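Side-chain contacts in pyoverdine biosynthesis protein PvcB (Pseudomonas aeruginosa, PDB 4YLM), which catalyses the iron- and 2-oxoglutarate-dependent oxidation of tyrosine isonitrile, a step in the biosynthesis of paerucumarin: residues A[4-9]-A[53-58]; A[14-17]-A[23-26]; A[18-23]-A[138-143]. All blocks are in the same frame, centred on the assembly; numbering follows the deposited sequence. Where two conformers were deposited one is given.

Contact 1: residues A[4-9]-A[53-58]; sequences NAYLSD and RSHHLL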
loop_
_atom_site.group_PDB
_atom_site.type_symbol
_atom_site.label_atom_id
_atom_site.label_comp_id
_atom_site.label_asym_id
_atom_site.label_seq_id
_atom_site.Cartn_x
_atom_site.Cartn_y
_atom_site.Cartn_z
ATOM N N ASN A 4 -19.493 4.039 12.214
ATOM C CA ASN A 4 -18.365 3.376 11.547
ATOM C C ASN A 4 -18.022 3.953 10.169
ATOM O O ASN A 4 -18.789 3.831 9.214
ATOM C CB ASN A 4 -18.597 1.867 11.455
ATOM C CG ASN A 4 -17.395 1.121 10.900
ATOM O OD1 ASN A 4 -16.379 1.719 10.541
ATOM N ND2 ASN A 4 -17.507 -0.199 10.838
ATOM N N ALA A 5 -16.838 4.543 10.071
ATOM C CA ALA A 5 -16.480 5.378 8.936
ATOM C C ALA A 5 -15.567 4.707 7.915
ATOM O O ALA A 5 -15.181 5.325 6.939
ATOM C CB ALA A 5 -15.859 6.667 9.416
ATOM N N TYR A 6 -15.226 3.446 8.130
ATOM C CA TYR A 6 -14.230 2.815 7.282
ATOM C C TYR A 6 -14.858 1.872 6.284
ATOM O O TYR A 6 -15.653 1.018 6.652
ATOM C CB TYR A 6 -13.222 2.048 8.125
ATOM C CG TYR A 6 -12.474 2.915 9.073
ATOM C CD1 TYR A 6 -11.600 3.880 8.598
ATOM C CD2 TYR A 6 -12.633 2.779 10.447
ATOM C CE1 TYR A 6 -10.899 4.678 9.455
ATOM C CE2 TYR A 6 -11.939 3.586 11.318
ATOM C CZ TYR A 6 -11.069 4.540 10.804
ATOM O OH TYR A 6 -10.361 5.360 11.641
ATOM N N LEU A 7 -14.511 2.064 5.013
ATOM C CA LEU A 7 -14.785 1.094 3.968
ATOM C C LEU A 7 -13.492 0.816 3.190
ATOM O O LEU A 7 -12.827 1.732 2.660
ATOM C CB LEU A 7 -15.924 1.543 3.052
ATOM C CG LEU A 7 -17.243 0.841 3.404
ATOM C CD1 LEU A 7 -18.330 1.133 2.384
ATOM C CD2 LEU A 7 -17.022 -0.653 3.531
ATOM N N SER A 8 -13.117 -0.457 3.185
ATOM C CA SER A 8 -11.823 -0.880 2.673
ATOM C C SER A 8 -11.975 -1.411 1.266
ATOM O O SER A 8 -13.076 -1.766 0.847
ATOM C CB SER A 8 -11.273 -2.002 3.560
ATOM O OG SER A 8 -9.919 -2.262 3.250
ATOM N N ASP A 9 -10.872 -1.457 0.529
ATOM C CA ASP A 9 -10.858 -2.188 -0.725
ATOM C C ASP A 9 -10.357 -3.613 -0.484
ATOM O O ASP A 9 -10.273 -4.408 -1.415
ATOM C CB ASP A 9 -10.001 -1.468 -1.776
ATOM C CG ASP A 9 -8.738 -0.863 -1.188
ATOM O OD1 ASP A 9 -8.349 -1.245 -0.063
ATOM O OD2 ASP A 9 -8.133 0.006 -1.849
ATOM N N ARG A 53 0.888 1.877 11.197
ATOM C CA ARG A 53 1.606 3.130 11.358
ATOM C C ARG A 53 0.698 4.348 11.594
ATOM O O ARG A 53 1.110 5.309 12.244
ATOM C CB ARG A 53 2.542 3.360 10.175
ATOM C CG ARG A 53 3.790 2.512 10.279
ATOM C CD ARG A 53 4.552 2.455 8.966
ATOM N NE ARG A 53 5.833 1.780 9.144
ATOM C CZ ARG A 53 6.422 1.055 8.200
ATOM N NH1 ARG A 53 5.840 0.915 7.014
ATOM N NH2 ARG A 53 7.584 0.466 8.448
ATOM N N SER A 54 -0.525 4.314 11.067
ATOM C CA SER A 54 -1.414 5.482 11.192
ATOM C C SER A 54 -2.456 5.316 12.304
ATOM O O SER A 54 -2.855 6.290 12.941
ATOM C CB SER A 54 -2.125 5.751 9.866
ATOM O OG SER A 54 -2.896 4.602 9.517
ATOM N N HIS A 55 -2.890 4.078 12.535
ATOM C CA HIS A 55 -3.851 3.795 13.590
ATOM C C HIS A 55 -3.151 3.335 14.880
ATOM O O HIS A 55 -3.780 3.291 15.933
ATOM C CB HIS A 55 -4.836 2.713 13.151
ATOM C CG HIS A 55 -5.721 3.110 12.005
ATOM N ND1 HIS A 55 -6.850 3.885 12.169
ATOM C CD2 HIS A 55 -5.666 2.799 10.687
ATOM C CE1 HIS A 55 -7.445 4.043 11.000
ATOM N NE2 HIS A 55 -6.741 3.405 10.081
ATOM N N HIS A 56 -1.875 2.952 14.767
ATOM C CA HIS A 56 -1.005 2.589 15.910
ATOM C C HIS A 56 -1.274 1.254 16.592
ATOM O O HIS A 56 -0.361 0.647 17.156
ATOM C CB HIS A 56 -0.930 3.732 16.947
ATOM C CG HIS A 56 -0.614 5.059 16.332
ATOM N ND1 HIS A 56 0.489 5.257 15.530
ATOM C CD2 HIS A 56 -1.269 6.246 16.376
ATOM C CE1 HIS A 56 0.507 6.513 15.112
ATOM N NE2 HIS A 56 -0.549 7.134 15.608
ATOM N N LEU A 57 -2.514 0.790 16.559
ATOM C CA LEU A 57 -2.859 -0.482 17.183
ATOM C C LEU A 57 -3.920 -1.187 16.351
ATOM O O LEU A 57 -5.025 -0.673 16.183
ATOM C CB LEU A 57 -3.386 -0.260 18.620
ATOM C CG LEU A 57 -3.654 -1.521 19.455
ATOM C CD1 LEU A 57 -2.382 -2.360 19.622
ATOM C CD2 LEU A 57 -4.244 -1.183 20.840
ATOM N N LEU A 58 -3.590 -2.357 15.808
ATOM C CA LEU A 58 -4.569 -3.122 15.047
ATOM C C LEU A 58 -4.999 -4.348 15.841
ATOM O O LEU A 58 -4.166 -5.039 16.435
ATOM C CB LEU A 58 -3.988 -3.592 13.706
ATOM C CG LEU A 58 -3.252 -2.567 12.844
ATOM C CD1 LEU A 58 -2.833 -3.220 11.512
ATOM C CD2 LEU A 58 -4.134 -1.349 12.583
#
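The backbones at Y6 and H55 stay 12.2 Å apart, measured CA to CA at their nearest pair, and two aromatic side chains reaching from opposite directions bridge the interval. In both residues CG is anti to the carbonyl carbon (chi1 -61° in Y6 and -65° in H55), which carries each ring out toward the other. They meet as an offset edge-to-face pair: the edge of the H55 imidazole is turned to the face of the phenol, the centroids lie 5.4 Å apart and the planes stand at 82°. The leading atom is H55 CE1, which is 3.7 Å from Y6 CZ and closest to Y6 OH, at 3.3 Å. That oxygen lies in the plane of the imidazole, where the C-H between the two ring nitrogens, probably somewhat polarised, faces it.

One of these nitrogens, H55 NE2, is hydrogen-bonded to the backbone O of D9 of the second subunit, which helps to fix the rotation of the imidazole. On the phenol side, in one of the two deposited conformers of N4, OD1 accepts from Y6 N at 3.2 Å, an Asx turn. L29 of strand 29-33 touches both side chains. The histidine stands at the C-terminal end of helix 45-55, just before H56 leaves helical geometry with positive phi and the chain enters strand 57-60. An aromatic pair thus brings the N-terminal arm against a helix-to-strand junction at a subunit interface, on the flank of the double-stranded beta-helix core expected of the TauD/TfdA family.

Contact 2: residues A[14-17]-A[23-26]; sequences LSPL and NQPR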
loop_
_atom_site.group_PDB
_atom_site.type_symbol
_atom_site.label_atom_id
_atom_site.label_comp_id
_atom_site.label_asym_id
_atom_site.label_seq_id
_atom_site.Cartn_x
_atom_site.Cartn_y
_atom_site.Cartn_z
ATOM N N LEU A 14 -13.902 -3.240 8.650
ATOM C CA LEU A 14 -13.143 -2.374 9.529
ATOM C C LEU A 14 -14.057 -1.565 10.443
ATOM O O LEU A 14 -15.142 -1.134 10.045
ATOM C CB LEU A 14 -12.302 -1.395 8.711
ATOM C CG LEU A 14 -11.275 -1.955 7.729
ATOM C CD1 LEU A 14 -10.430 -0.834 7.157
ATOM C CD2 LEU A 14 -10.388 -2.972 8.387
ATOM N N SER A 15 -13.614 -1.330 11.666
ATOM C CA SER A 15 -14.325 -0.364 12.490
ATOM C C SER A 15 -13.439 0.195 13.592
ATOM O O SER A 15 -12.380 -0.363 13.899
ATOM C CB SER A 15 -15.625 -0.973 13.042
ATOM O OG SER A 15 -15.373 -2.136 13.774
ATOM N N PRO A 16 -13.855 1.324 14.176
ATOM C CA PRO A 16 -13.076 1.929 15.260
ATOM C C PRO A 16 -12.864 0.927 16.398
ATOM O O PRO A 16 -13.749 0.132 16.681
ATOM C CB PRO A 16 -13.976 3.074 15.749
ATOM C CG PRO A 16 -14.915 3.352 14.622
ATOM C CD PRO A 16 -15.105 2.056 13.890
ATOM N N LEU A 17 -11.683 0.949 17.006
ATOM C CA LEU A 17 -11.399 0.125 18.174
ATOM C C LEU A 17 -12.119 0.720 19.384
ATOM O O LEU A 17 -12.073 1.932 19.597
ATOM C CB LEU A 17 -9.893 0.113 18.460
ATOM C CG LEU A 17 -9.444 -0.844 19.570
ATOM C CD1 LEU A 17 -9.719 -2.278 19.158
ATOM C CD2 LEU A 17 -7.965 -0.644 19.923
ATOM N N ASN A 23 -15.706 2.390 25.447
ATOM C CA ASN A 23 -14.919 3.605 25.270
ATOM C C ASN A 23 -14.100 3.539 23.993
ATOM O O ASN A 23 -13.475 2.519 23.709
ATOM C CB ASN A 23 -13.973 3.873 26.435
ATOM C CG ASN A 23 -13.070 5.067 26.170
ATOM O OD1 ASN A 23 -13.527 6.213 26.161
ATOM N ND2 ASN A 23 -11.786 4.804 25.918
ATOM N N GLN A 24 -14.098 4.633 23.242
ATOM C CA GLN A 24 -13.383 4.696 21.972
ATOM C C GLN A 24 -12.260 5.725 22.037
ATOM O O GLN A 24 -12.494 6.925 21.912
ATOM C CB GLN A 24 -14.351 5.039 20.833
ATOM C CG GLN A 24 -13.674 5.219 19.474
ATOM C CD GLN A 24 -14.665 5.505 18.351
ATOM O OE1 GLN A 24 -15.827 5.107 18.416
ATOM N NE2 GLN A 24 -14.206 6.208 17.324
ATOM N N PRO A 25 -11.025 5.256 22.208
ATOM C CA PRO A 25 -9.919 6.214 22.272
ATOM C C PRO A 25 -9.585 6.764 20.894
ATOM O O PRO A 25 -10.183 6.347 19.904
ATOM C CB PRO A 25 -8.760 5.358 22.768
ATOM C CG PRO A 25 -9.059 3.988 22.150
ATOM C CD PRO A 25 -10.565 3.855 22.251
ATOM N N ARG A 26 -8.608 7.664 20.845
ATOM C CA ARG A 26 -8.240 8.349 19.609
ATOM C C ARG A 26 -7.160 7.608 18.805
ATOM O O ARG A 26 -6.203 8.218 18.312
ATOM C CB ARG A 26 -7.781 9.767 19.942
ATOM C CG ARG A 26 -8.941 10.697 20.256
ATOM C CD ARG A 26 -8.443 11.983 20.863
ATOM N NE ARG A 26 -9.322 13.127 20.612
ATOM C CZ ARG A 26 -10.602 13.196 20.971
ATOM N NH1 ARG A 26 -11.186 12.174 21.590
ATOM N NH2 ARG A 26 -11.301 14.292 20.712
#
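The backbone oxygen of L17 is approached by two side chains from the returning chain, P25 with CD at 3.6 Å and Q24 with CG at 3.7 Å. Both bring C-H groups to the oxygen, at van der Waals distance; the proline CD, bonded to nitrogen, is probably the more polarised of the two. The backbones come nearest at this point, with L17 CA and Q24 CA 6.3 Å apart.

Beyond this oxygen the glutamine runs on to P16. Q24 has CG anti to its own N (chi1 176°) and an extended chain, which brings the terminal amide across the pyrrolidine ring. P16 CB lies 3.5 Å from Q24 NE2 and 3.6 Å from Q24 CD, with Q24 OE1 only slightly farther at 3.8 Å, so the ring carbon rests against the flat of the amide and not at one end of it.

The leucine takes part through its main chain, while its side chain packs on L57 and L59 of strand 57-60. N23 ND2 bonds to the carbonyl of P238, and the backbone of R26 pairs with Q239. The contact joins the two ends of the connection between strand 12-16 and its antiparallel partner, strand 29-33, which in turn runs parallel to strand 57-60.

Contact 3: residues A[18-23]-A[138-143]; sequences RDEQGN and GGRTTF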
loop_
_atom_site.group_PDB
_atom_site.type_symbol
_atom_site.label_atom_id
_atom_site.label_comp_id
_atom_site.label_asym_id
_atom_site.label_seq_id
_atom_site.Cartn_x
_atom_site.Cartn_y
_atom_site.Cartn_z
ATOM N N ARG A 18 -12.769 -0.140 20.161
ATOM C CA ARG A 18 -13.479 0.258 21.376
ATOM C C ARG A 18 -13.179 -0.790 22.424
ATOM O O ARG A 18 -13.085 -1.977 22.095
ATOM C CB ARG A 18 -14.982 0.284 21.113
ATOM C CG ARG A 18 -15.376 1.244 19.991
ATOM C CD ARG A 18 -16.821 1.051 19.572
ATOM N NE ARG A 18 -17.732 1.205 20.706
ATOM N N ASP A 19 -13.012 -0.379 23.678
ATOM C CA ASP A 19 -12.795 -1.386 24.717
ATOM C C ASP A 19 -14.118 -2.023 25.133
ATOM O O ASP A 19 -15.176 -1.651 24.623
ATOM C CB ASP A 19 -12.013 -0.827 25.907
ATOM C CG ASP A 19 -12.858 0.073 26.813
ATOM O OD1 ASP A 19 -12.252 0.794 27.622
ATOM O OD2 ASP A 19 -14.105 0.073 26.710
ATOM N N GLU A 20 -14.063 -2.978 26.055
ATOM C CA GLU A 20 -15.238 -3.796 26.355
ATOM C C GLU A 20 -16.368 -3.006 27.014
ATOM O O GLU A 20 -17.507 -3.465 27.065
ATOM C CB GLU A 20 -14.852 -5.004 27.212
ATOM C CG GLU A 20 -14.296 -4.633 28.586
ATOM C CD GLU A 20 -13.667 -5.827 29.294
ATOM O OE1 GLU A 20 -13.251 -5.689 30.465
ATOM O OE2 GLU A 20 -13.592 -6.905 28.673
ATOM N N GLN A 21 -16.053 -1.815 27.506
ATOM C CA GLN A 21 -17.064 -0.951 28.099
ATOM C C GLN A 21 -17.573 0.072 27.084
ATOM O O GLN A 21 -18.401 0.933 27.403
ATOM C CB GLN A 21 -16.492 -0.240 29.325
ATOM C CG GLN A 21 -15.945 -1.190 30.393
ATOM C CD GLN A 21 -14.517 -0.843 30.817
ATOM O OE1 GLN A 21 -13.547 -1.059 30.067
ATOM N NE2 GLN A 21 -14.383 -0.294 32.021
ATOM N N GLY A 22 -17.058 -0.010 25.862
ATOM C CA GLY A 22 -17.510 0.871 24.796
ATOM C C GLY A 22 -16.772 2.190 24.674
ATOM O O GLY A 22 -17.163 3.037 23.872
ATOM N N ASN A 23 -15.706 2.390 25.447
ATOM C CA ASN A 23 -14.919 3.605 25.270
ATOM C C ASN A 23 -14.100 3.539 23.993
ATOM O O ASN A 23 -13.475 2.519 23.709
ATOM C CB ASN A 23 -13.973 3.873 26.435
ATOM C CG ASN A 23 -13.070 5.067 26.170
ATOM O OD1 ASN A 23 -13.527 6.213 26.161
ATOM N ND2 ASN A 23 -11.786 4.804 25.918
ATOM N N GLY A 138 -9.378 -7.961 35.585
ATOM C CA GLY A 138 -8.190 -7.144 35.425
ATOM C C GLY A 138 -7.176 -7.900 34.588
ATOM O O GLY A 138 -7.525 -8.844 33.889
ATOM N N GLY A 139 -5.920 -7.484 34.657
ATOM C CA GLY A 139 -4.861 -8.169 33.943
ATOM C C GLY A 139 -4.824 -7.902 32.443
ATOM O O GLY A 139 -4.089 -8.566 31.725
ATOM N N ARG A 140 -5.614 -6.947 31.966
ATOM C CA ARG A 140 -5.622 -6.619 30.530
ATOM C C ARG A 140 -4.308 -5.963 30.092
ATOM O O ARG A 140 -3.713 -5.192 30.840
ATOM C CB ARG A 140 -6.815 -5.717 30.171
ATOM C CG ARG A 140 -8.186 -6.402 30.285
ATOM C CD ARG A 140 -9.331 -5.424 30.022
ATOM N NE ARG A 140 -9.423 -4.393 31.055
ATOM C CZ ARG A 140 -10.240 -3.341 31.009
ATOM N NH1 ARG A 140 -11.033 -3.153 29.962
ATOM N NH2 ARG A 140 -10.243 -2.458 32.002
ATOM N N THR A 141 -3.859 -6.274 28.876
ATOM C CA THR A 141 -2.707 -5.590 28.292
ATOM C C THR A 141 -3.118 -4.172 27.918
ATOM O O THR A 141 -4.145 -3.972 27.270
ATOM C CB THR A 141 -2.222 -6.312 27.006
ATOM O OG1 THR A 141 -1.896 -7.665 27.316
ATOM C CG2 THR A 141 -1.000 -5.636 26.434
ATOM N N THR A 142 -2.324 -3.180 28.301
ATOM C CA THR A 142 -2.735 -1.804 28.046
ATOM C C THR A 142 -1.828 -1.082 27.067
ATOM O O THR A 142 -0.629 -1.347 27.009
ATOM C CB THR A 142 -2.780 -0.977 29.332
ATOM O OG1 THR A 142 -1.460 -0.904 29.891
ATOM C CG2 THR A 142 -3.744 -1.606 30.335
ATOM N N PHE A 143 -2.417 -0.131 26.346
ATOM C CA PHE A 143 -1.725 0.652 25.335
ATOM C C PHE A 143 -2.160 2.107 25.443
ATOM O O PHE A 143 -3.349 2.387 25.592
ATOM C CB PHE A 143 -2.099 0.130 23.937
ATOM C CG PHE A 143 -1.683 -1.306 23.681
ATOM C CD1 PHE A 143 -0.404 -1.597 23.229
ATOM C CD2 PHE A 143 -2.577 -2.350 23.867
ATOM C CE1 PHE A 143 -0.014 -2.907 22.993
ATOM C CE2 PHE A 143 -2.202 -3.659 23.627
ATOM C CZ PHE A 143 -0.919 -3.937 23.178
HETATM O O HOH W 1 -11.578 -4.097 26.778
#
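R140 has the largest buried area here, and its guanidinium is approached by E20 over one face and by Q21 at the edge. The carboxylate of E20 lies nearly parallel to the guanidinium, the planes 19° apart, with E20 OE1 3.4 Å from R140 NH1. The oxygen sits above the guanidinium and not in line with its N-H bonds, so the salt bridge rests on charge attraction. E20 reaches this place with CG between its backbone N and carbonyl carbon (chi1 63°) and the rest of the chain extended.

Q21 supplies the directed bond: R140 NH1 donates to Q21 OE1 at 3.3 Å, a long but fairly straight bond with an angle of 161° at the hydrogen. The donor stands above the carbonyl plane of Q21, while Q21 OE1 stays close to the guanidinium plane. A water accepts from E20 N at 2.8 Å and, weakly, from R140 NH1.

The loop itself is a type I turn from D19 to G22, where D19 OD2 accepts from Q21 N (2.8 Å) and N23 N (3.1 Å) on opposite faces of its carboxylate, the first bond forming an Asx turn. Each charged partner has a second attachment: E20 OE1 with R245, and R140 NH2 with E264. The resulting chain of alternating charges on the surface links the turn to the residue just before strand 141-145 through charge attraction and one long hydrogen bond, and its strength would probably depend on ionic conditions.

How the contacts relate
Contacts 1 and 2 are partly buried and reach the same sheet: N4 and Y6 of the arm pack along strand 12-16, N4 ND2 reaching L14 O, and both sites touch the second subunit. Contact 3 lies at the surface, touches no other subunit, and joins the loop after that strand to the approach to strand 141-145 of a separate three-stranded antiparallel sheet. Their chemistry follows: an aromatic pair at the subunit interface, aliphatic and amide packing where the loop leaves and returns, charges and water at its tip. Contacts 2 and 3 share N23 and meet where Q24 packs on R18, while L57 of contact 1 packs on F143 of contact 3, linking the two sheets.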